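PDB 5KKU: polyketide synthase type I from Bacillus amyloliquefaciens, which contributes an N-terminal dehydratase domain to the difficidin assembly line and probably removes water from the carrier-bound polyketide intermediate. Local coordinates for residues D6-T18 / T68-P82. Sequence-based numbering, arbitrary orientation.
Sequences DQVKTFLQKISHT and TSEEFDKHLYVTFTP
Strand 9-15 pairs antiparallel with strand 73-82, their axes at 156°, and the hydrogen-bonded pairs are Lys9 with Phe80, Phe11 with Val78, Gln13 with Leu76 and Ile15 with Lys74. Leu76 N donates to Gln13 O at 2.8 Å. Phe11, Ile15, Leu76, Val78 and Phe80 share one face of the sheet. There Phe11 CD2 lies 3.6 Å from Phe80 CD1, and the two rings are turned 84° to each other. Ile15 CG1 fits against both methyls of Leu76. Phe11 and Val78 also rest on Leu45 of helix 37-49. The pair belongs to the N-terminal hotdog fold of the dehydratase, in which a curved antiparallel sheet wraps a long helix; strand 86-97 borders strand 73-82 on its other side. The second face carries Thr10, Leu12, Lys14, His75, Tyr77 and Thr79. The hydroxyls Thr10 OG1 and Thr79 OG1 share a hydrogen bond of 2.8 Å. Leu12 lies alongside Tyr77 and sets CD1 3.8 Å from Tyr77 CE1, while Tyr77 OH hydrogen-bonds to Glu94 OE1. Lys14 runs beside His75, with CE 3.7 Å from His75 NE2. Just past the end of strand 9-15, His17 N donates to Asp73 OD1 at 3.0 Å, meeting it from above the carboxylate plane. With its CG anti to the backbone N (chi1 -174°), the His17 ring lays one face on the Ser69-Glu70 backbone, with Thr68 at its edge. Glu70 N sits over the centre of that face, and His17 ND1 hydrogen-bonds Thr68 OG1 at 2.9 Å. Thr68 lies about 10 Å from His25, the predicted proton acceptor, measured between side chains.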
loop_
_atom_site.group_PDB
_atom_site.type_symbol
_atom_site.label_atom_id
_atom_site.label_comp_id
_atom_site.label_asym_id
_atom_site.label_seq_id
_atom_site.Cartn_x
_atom_site.Cartn_y
_atom_site.Cartn_z
ATOM N N ASP A 6 5.350 -27.789 3.742
ATOM C CA ASP A 6 6.093 -26.564 3.683
ATOM C C ASP A 6 7.445 -26.559 2.947
ATOM O O ASP A 6 8.422 -27.259 3.187
ATOM C CB ASP A 6 6.159 -25.868 5.018
ATOM C CG ASP A 6 4.859 -25.290 5.418
ATOM O OD1 ASP A 6 3.963 -25.159 4.597
ATOM O OD2 ASP A 6 4.702 -24.962 6.583
ATOM N N GLN A 7 7.479 -25.672 1.958
ATOM C CA GLN A 7 8.663 -25.497 1.125
ATOM C C GLN A 7 8.395 -24.523 -0.017
ATOM O O GLN A 7 8.529 -23.310 0.144
ATOM C CB GLN A 7 9.133 -26.843 0.572
ATOM C CG GLN A 7 9.555 -27.840 1.638
ATOM C CD GLN A 7 10.927 -27.538 2.208
ATOM O OE1 GLN A 7 11.899 -27.385 1.468
ATOM N NE2 GLN A 7 11.013 -27.450 3.530
ATOM N N VAL A 8 8.018 -25.063 -1.172
ATOM C CA VAL A 8 7.731 -24.243 -2.343
ATOM C C VAL A 8 6.298 -24.447 -2.822
ATOM O O VAL A 8 5.814 -25.577 -2.901
ATOM C CB VAL A 8 8.698 -24.556 -3.501
ATOM C CG1 VAL A 8 8.493 -23.573 -4.643
ATOM C CG2 VAL A 8 10.138 -24.523 -3.012
ATOM N N LYS A 9 5.623 -23.347 -3.140
ATOM C CA LYS A 9 4.244 -23.403 -3.611
ATOM C C LYS A 9 3.859 -22.122 -4.342
ATOM O O LYS A 9 3.690 -21.070 -3.726
ATOM C CB LYS A 9 3.288 -23.650 -2.442
ATOM C CG LYS A 9 1.852 -23.917 -2.861
ATOM C CD LYS A 9 1.389 -25.290 -2.401
ATOM C CE LYS A 9 0.101 -25.700 -3.096
ATOM N NZ LYS A 9 -1.060 -25.688 -2.165
ATOM N N THR A 10 3.722 -22.218 -5.661
ATOM C CA THR A 10 3.356 -21.067 -6.479
ATOM C C THR A 10 1.842 -20.948 -6.617
ATOM O O THR A 10 1.174 -21.883 -7.060
ATOM C CB THR A 10 3.985 -21.150 -7.883
ATOM O OG1 THR A 10 5.414 -21.145 -7.770
ATOM C CG2 THR A 10 3.544 -19.970 -8.734
ATOM N N PHE A 11 1.307 -19.793 -6.235
ATOM C CA PHE A 11 -0.128 -19.550 -6.314
ATOM C C PHE A 11 -0.461 -18.572 -7.436
ATOM O O PHE A 11 0.282 -17.622 -7.685
ATOM C CB PHE A 11 -0.658 -19.021 -4.980
ATOM C CG PHE A 11 -0.592 -20.022 -3.862
ATOM C CD1 PHE A 11 -1.569 -20.994 -3.728
ATOM C CD2 PHE A 11 0.446 -19.990 -2.946
ATOM C CE1 PHE A 11 -1.513 -21.916 -2.700
ATOM C CE2 PHE A 11 0.509 -20.909 -1.915
ATOM C CZ PHE A 11 -0.472 -21.874 -1.792
ATOM N N LEU A 12 -1.582 -18.810 -8.110
ATOM C CA LEU A 12 -2.014 -17.952 -9.204
ATOM C C LEU A 12 -3.075 -16.929 -8.861
ATOM O O LEU A 12 -4.108 -17.300 -8.448
ATOM C CB LEU A 12 -2.564 -18.779 -10.338
ATOM C CG LEU A 12 -3.185 -17.998 -11.486
ATOM C CD1 LEU A 12 -2.139 -17.244 -12.255
ATOM C CD2 LEU A 12 -4.017 -18.846 -12.394
ATOM N N GLN A 13 -2.811 -15.653 -9.100
ATOM C CA GLN A 13 -3.805 -14.614 -8.892
ATOM C C GLN A 13 -4.055 -13.829 -10.168
ATOM O O GLN A 13 -3.184 -13.642 -10.921
ATOM C CB GLN A 13 -3.367 -13.690 -7.811
ATOM C CG GLN A 13 -3.294 -14.291 -6.433
ATOM C CD GLN A 13 -4.630 -14.502 -5.842
ATOM O OE1 GLN A 13 -5.256 -13.576 -5.419
ATOM N NE2 GLN A 13 -5.090 -15.696 -5.884
ATOM N N LYS A 14 -5.266 -13.363 -10.365
ATOM C CA LYS A 14 -5.603 -12.640 -11.570
ATOM C C LYS A 14 -5.913 -11.177 -11.363
ATOM O O LYS A 14 -6.758 -10.846 -10.624
ATOM C CB LYS A 14 -6.791 -13.285 -12.236
ATOM C CG LYS A 14 -6.666 -14.765 -12.404
ATOM C CD LYS A 14 -7.673 -15.271 -13.386
ATOM C CE LYS A 14 -7.385 -16.692 -13.778
ATOM N NZ LYS A 14 -7.219 -17.546 -12.585
ATOM N N ILE A 15 -5.213 -10.298 -12.026
ATOM C CA ILE A 15 -5.528 -8.886 -12.021
ATOM C C ILE A 15 -6.013 -8.456 -13.400
ATOM O O ILE A 15 -5.255 -8.213 -14.267
ATOM C CB ILE A 15 -4.324 -8.032 -11.648
ATOM C CG1 ILE A 15 -3.799 -8.352 -10.270
ATOM C CG2 ILE A 15 -4.663 -6.572 -11.728
ATOM C CD1 ILE A 15 -4.816 -8.322 -9.169
ATOM N N SER A 16 -7.309 -8.384 -13.589
ATOM C CA SER A 16 -7.838 -7.969 -14.869
ATOM C C SER A 16 -7.933 -6.469 -15.049
ATOM O O SER A 16 -7.913 -5.747 -14.116
ATOM C CB SER A 16 -9.168 -8.607 -15.106
ATOM O OG SER A 16 -10.096 -8.155 -14.184
ATOM N N HIS A 17 -8.051 -6.026 -16.274
ATOM C CA HIS A 17 -8.184 -4.630 -16.631
ATOM C C HIS A 17 -9.408 -3.988 -15.998
ATOM O O HIS A 17 -9.393 -2.832 -15.733
ATOM C CB HIS A 17 -8.183 -4.471 -18.172
ATOM C CG HIS A 17 -8.178 -3.071 -18.663
ATOM N ND1 HIS A 17 -7.131 -2.225 -18.456
ATOM C CD2 HIS A 17 -9.095 -2.368 -19.350
ATOM C CE1 HIS A 17 -7.391 -1.063 -18.997
ATOM N NE2 HIS A 17 -8.587 -1.118 -19.536
ATOM N N THR A 18 -10.454 -4.768 -15.756
ATOM C CA THR A 18 -11.682 -4.320 -15.144
ATOM C C THR A 18 -11.707 -4.342 -13.626
ATOM O O THR A 18 -12.651 -3.953 -13.011
ATOM C CB THR A 18 -12.930 -5.039 -15.656
ATOM O OG1 THR A 18 -12.781 -6.425 -15.497
ATOM C CG2 THR A 18 -13.158 -4.725 -17.088
ATOM N N THR A 68 -2.314 -2.778 -16.492
ATOM C CA THR A 68 -3.282 -3.419 -17.365
ATOM C C THR A 68 -3.654 -2.594 -18.558
ATOM O O THR A 68 -3.404 -1.440 -18.598
ATOM C CB THR A 68 -4.558 -3.879 -16.641
ATOM O OG1 THR A 68 -5.348 -2.762 -16.263
ATOM C CG2 THR A 68 -4.224 -4.604 -15.453
ATOM N N SER A 69 -4.290 -3.208 -19.520
ATOM C CA SER A 69 -4.682 -2.567 -20.735
ATOM C C SER A 69 -5.995 -3.141 -21.253
ATOM O O SER A 69 -6.395 -4.175 -20.839
ATOM C CB SER A 69 -3.574 -2.751 -21.751
ATOM O OG SER A 69 -3.903 -2.306 -23.018
ATOM N N GLU A 70 -6.669 -2.454 -22.154
ATOM C CA GLU A 70 -7.728 -3.056 -22.905
ATOM C C GLU A 70 -7.244 -4.273 -23.674
ATOM O O GLU A 70 -7.978 -5.194 -23.894
ATOM C CB GLU A 70 -8.347 -2.063 -23.837
ATOM C CG GLU A 70 -9.164 -1.051 -23.100
ATOM C CD GLU A 70 -10.548 -1.538 -22.746
ATOM O OE1 GLU A 70 -10.941 -2.580 -23.286
ATOM O OE2 GLU A 70 -11.234 -0.877 -21.956
ATOM N N GLU A 71 -5.992 -4.218 -24.093
ATOM C CA GLU A 71 -5.374 -5.244 -24.863
ATOM C C GLU A 71 -4.963 -6.475 -24.070
ATOM O O GLU A 71 -4.835 -7.502 -24.640
ATOM C CB GLU A 71 -4.160 -4.696 -25.560
ATOM C CG GLU A 71 -4.388 -3.572 -26.536
ATOM C CD GLU A 71 -5.524 -3.828 -27.474
ATOM O OE1 GLU A 71 -5.398 -4.727 -28.279
ATOM O OE2 GLU A 71 -6.551 -3.162 -27.400
ATOM N N PHE A 72 -4.704 -6.333 -22.774
ATOM C CA PHE A 72 -4.281 -7.443 -21.916
ATOM C C PHE A 72 -4.614 -7.350 -20.435
ATOM O O PHE A 72 -4.592 -6.336 -19.854
ATOM C CB PHE A 72 -2.787 -7.753 -22.053
ATOM C CG PHE A 72 -1.913 -6.582 -21.854
ATOM C CD1 PHE A 72 -1.545 -6.205 -20.609
ATOM C CD2 PHE A 72 -1.518 -5.832 -22.908
ATOM C CE1 PHE A 72 -0.763 -5.120 -20.406
ATOM C CE2 PHE A 72 -0.751 -4.747 -22.729
ATOM C CZ PHE A 72 -0.365 -4.395 -21.472
ATOM N N ASP A 73 -4.887 -8.458 -19.811
ATOM C CA ASP A 73 -4.982 -8.505 -18.377
ATOM C C ASP A 73 -3.641 -8.927 -17.797
ATOM O O ASP A 73 -2.657 -8.922 -18.481
ATOM C CB ASP A 73 -6.057 -9.474 -17.953
ATOM C CG ASP A 73 -7.404 -9.106 -18.463
ATOM O OD1 ASP A 73 -7.710 -7.933 -18.553
ATOM O OD2 ASP A 73 -8.166 -9.990 -18.752
ATOM N N LYS A 74 -3.590 -9.306 -16.543
ATOM C CA LYS A 74 -2.386 -9.849 -15.977
ATOM C C LYS A 74 -2.631 -11.071 -15.139
ATOM O O LYS A 74 -3.571 -11.136 -14.449
ATOM C CB LYS A 74 -1.645 -8.816 -15.163
ATOM C CG LYS A 74 -1.073 -7.702 -15.949
ATOM C CD LYS A 74 -0.000 -8.161 -16.864
ATOM C CE LYS A 74 1.196 -7.300 -16.667
ATOM N NZ LYS A 74 1.088 -5.992 -17.342
ATOM N N HIS A 75 -1.741 -12.030 -15.224
ATOM C CA HIS A 75 -1.668 -13.126 -14.297
ATOM C C HIS A 75 -0.506 -12.970 -13.403
ATOM O O HIS A 75 0.559 -12.774 -13.843
ATOM C CB HIS A 75 -1.566 -14.461 -15.014
ATOM C CG HIS A 75 -2.861 -14.958 -15.538
ATOM N ND1 HIS A 75 -3.002 -16.195 -16.088
ATOM C CD2 HIS A 75 -4.068 -14.376 -15.614
ATOM C CE1 HIS A 75 -4.240 -16.361 -16.472
ATOM N NE2 HIS A 75 -4.911 -15.275 -16.188
ATOM N N LEU A 76 -0.697 -13.078 -12.123
ATOM C CA LEU A 76 0.367 -12.965 -11.169
ATOM C C LEU A 76 0.736 -14.322 -10.577
ATOM O O LEU A 76 -0.079 -15.144 -10.366
ATOM C CB LEU A 76 -0.061 -12.008 -10.067
ATOM C CG LEU A 76 0.086 -10.525 -10.313
ATOM C CD1 LEU A 76 -0.573 -10.075 -11.591
ATOM C CD2 LEU A 76 -0.376 -9.730 -9.129
ATOM N N TYR A 77 1.995 -14.559 -10.327
ATOM C CA TYR A 77 2.451 -15.798 -9.725
ATOM C C TYR A 77 3.105 -15.538 -8.362
ATOM O O TYR A 77 4.147 -14.974 -8.288
ATOM C CB TYR A 77 3.395 -16.536 -10.663
ATOM C CG TYR A 77 2.850 -16.802 -12.031
ATOM C CD1 TYR A 77 1.874 -17.718 -12.222
ATOM C CD2 TYR A 77 3.310 -16.125 -13.129
ATOM C CE1 TYR A 77 1.372 -17.964 -13.455
ATOM C CE2 TYR A 77 2.817 -16.377 -14.372
ATOM C CZ TYR A 77 1.837 -17.306 -14.515
ATOM O OH TYR A 77 1.318 -17.590 -15.707
ATOM N N VAL A 78 2.444 -15.949 -7.296
ATOM C CA VAL A 78 2.963 -15.781 -5.951
ATOM C C VAL A 78 3.650 -17.037 -5.470
ATOM O O VAL A 78 3.032 -18.041 -5.291
ATOM C CB VAL A 78 1.891 -15.337 -4.942
ATOM C CG1 VAL A 78 2.508 -15.002 -3.630
ATOM C CG2 VAL A 78 1.144 -14.135 -5.412
ATOM N N THR A 79 4.925 -16.974 -5.229
ATOM C CA THR A 79 5.679 -18.161 -4.899
ATOM C C THR A 79 6.226 -18.143 -3.489
ATOM O O THR A 79 7.021 -17.327 -3.152
ATOM C CB THR A 79 6.850 -18.350 -5.878
ATOM O OG1 THR A 79 6.343 -18.584 -7.166
ATOM C CG2 THR A 79 7.726 -19.505 -5.497
ATOM N N PHE A 80 5.777 -19.065 -2.670
ATOM C CA PHE A 80 6.308 -19.223 -1.329
ATOM C C PHE A 80 7.499 -20.168 -1.324
ATOM O O PHE A 80 7.386 -21.281 -1.748
ATOM C CB PHE A 80 5.239 -19.722 -0.401
ATOM C CG PHE A 80 4.161 -18.726 -0.124
ATOM C CD1 PHE A 80 3.144 -18.502 -1.026
ATOM C CD2 PHE A 80 4.143 -18.029 1.038
ATOM C CE1 PHE A 80 2.171 -17.569 -0.777
ATOM C CE2 PHE A 80 3.164 -17.115 1.287
ATOM C CZ PHE A 80 2.179 -16.884 0.379
ATOM N N THR A 81 8.640 -19.743 -0.843
ATOM C CA THR A 81 9.795 -20.589 -0.798
ATOM C C THR A 81 10.272 -20.671 0.629
ATOM O O THR A 81 10.515 -19.676 1.232
ATOM C CB THR A 81 10.914 -19.991 -1.642
ATOM O OG1 THR A 81 10.566 -20.041 -3.018
ATOM C CG2 THR A 81 12.243 -20.692 -1.428
ATOM N N PRO A 82 10.441 -21.873 1.145
ATOM C CA PRO A 82 10.946 -22.066 2.488
ATOM C C PRO A 82 12.323 -21.473 2.727
ATOM O O PRO A 82 13.186 -21.457 1.901
ATOM C CB PRO A 82 11.024 -23.566 2.585
ATOM C CG PRO A 82 9.911 -24.032 1.791
ATOM C CD PRO A 82 9.898 -23.125 0.618
#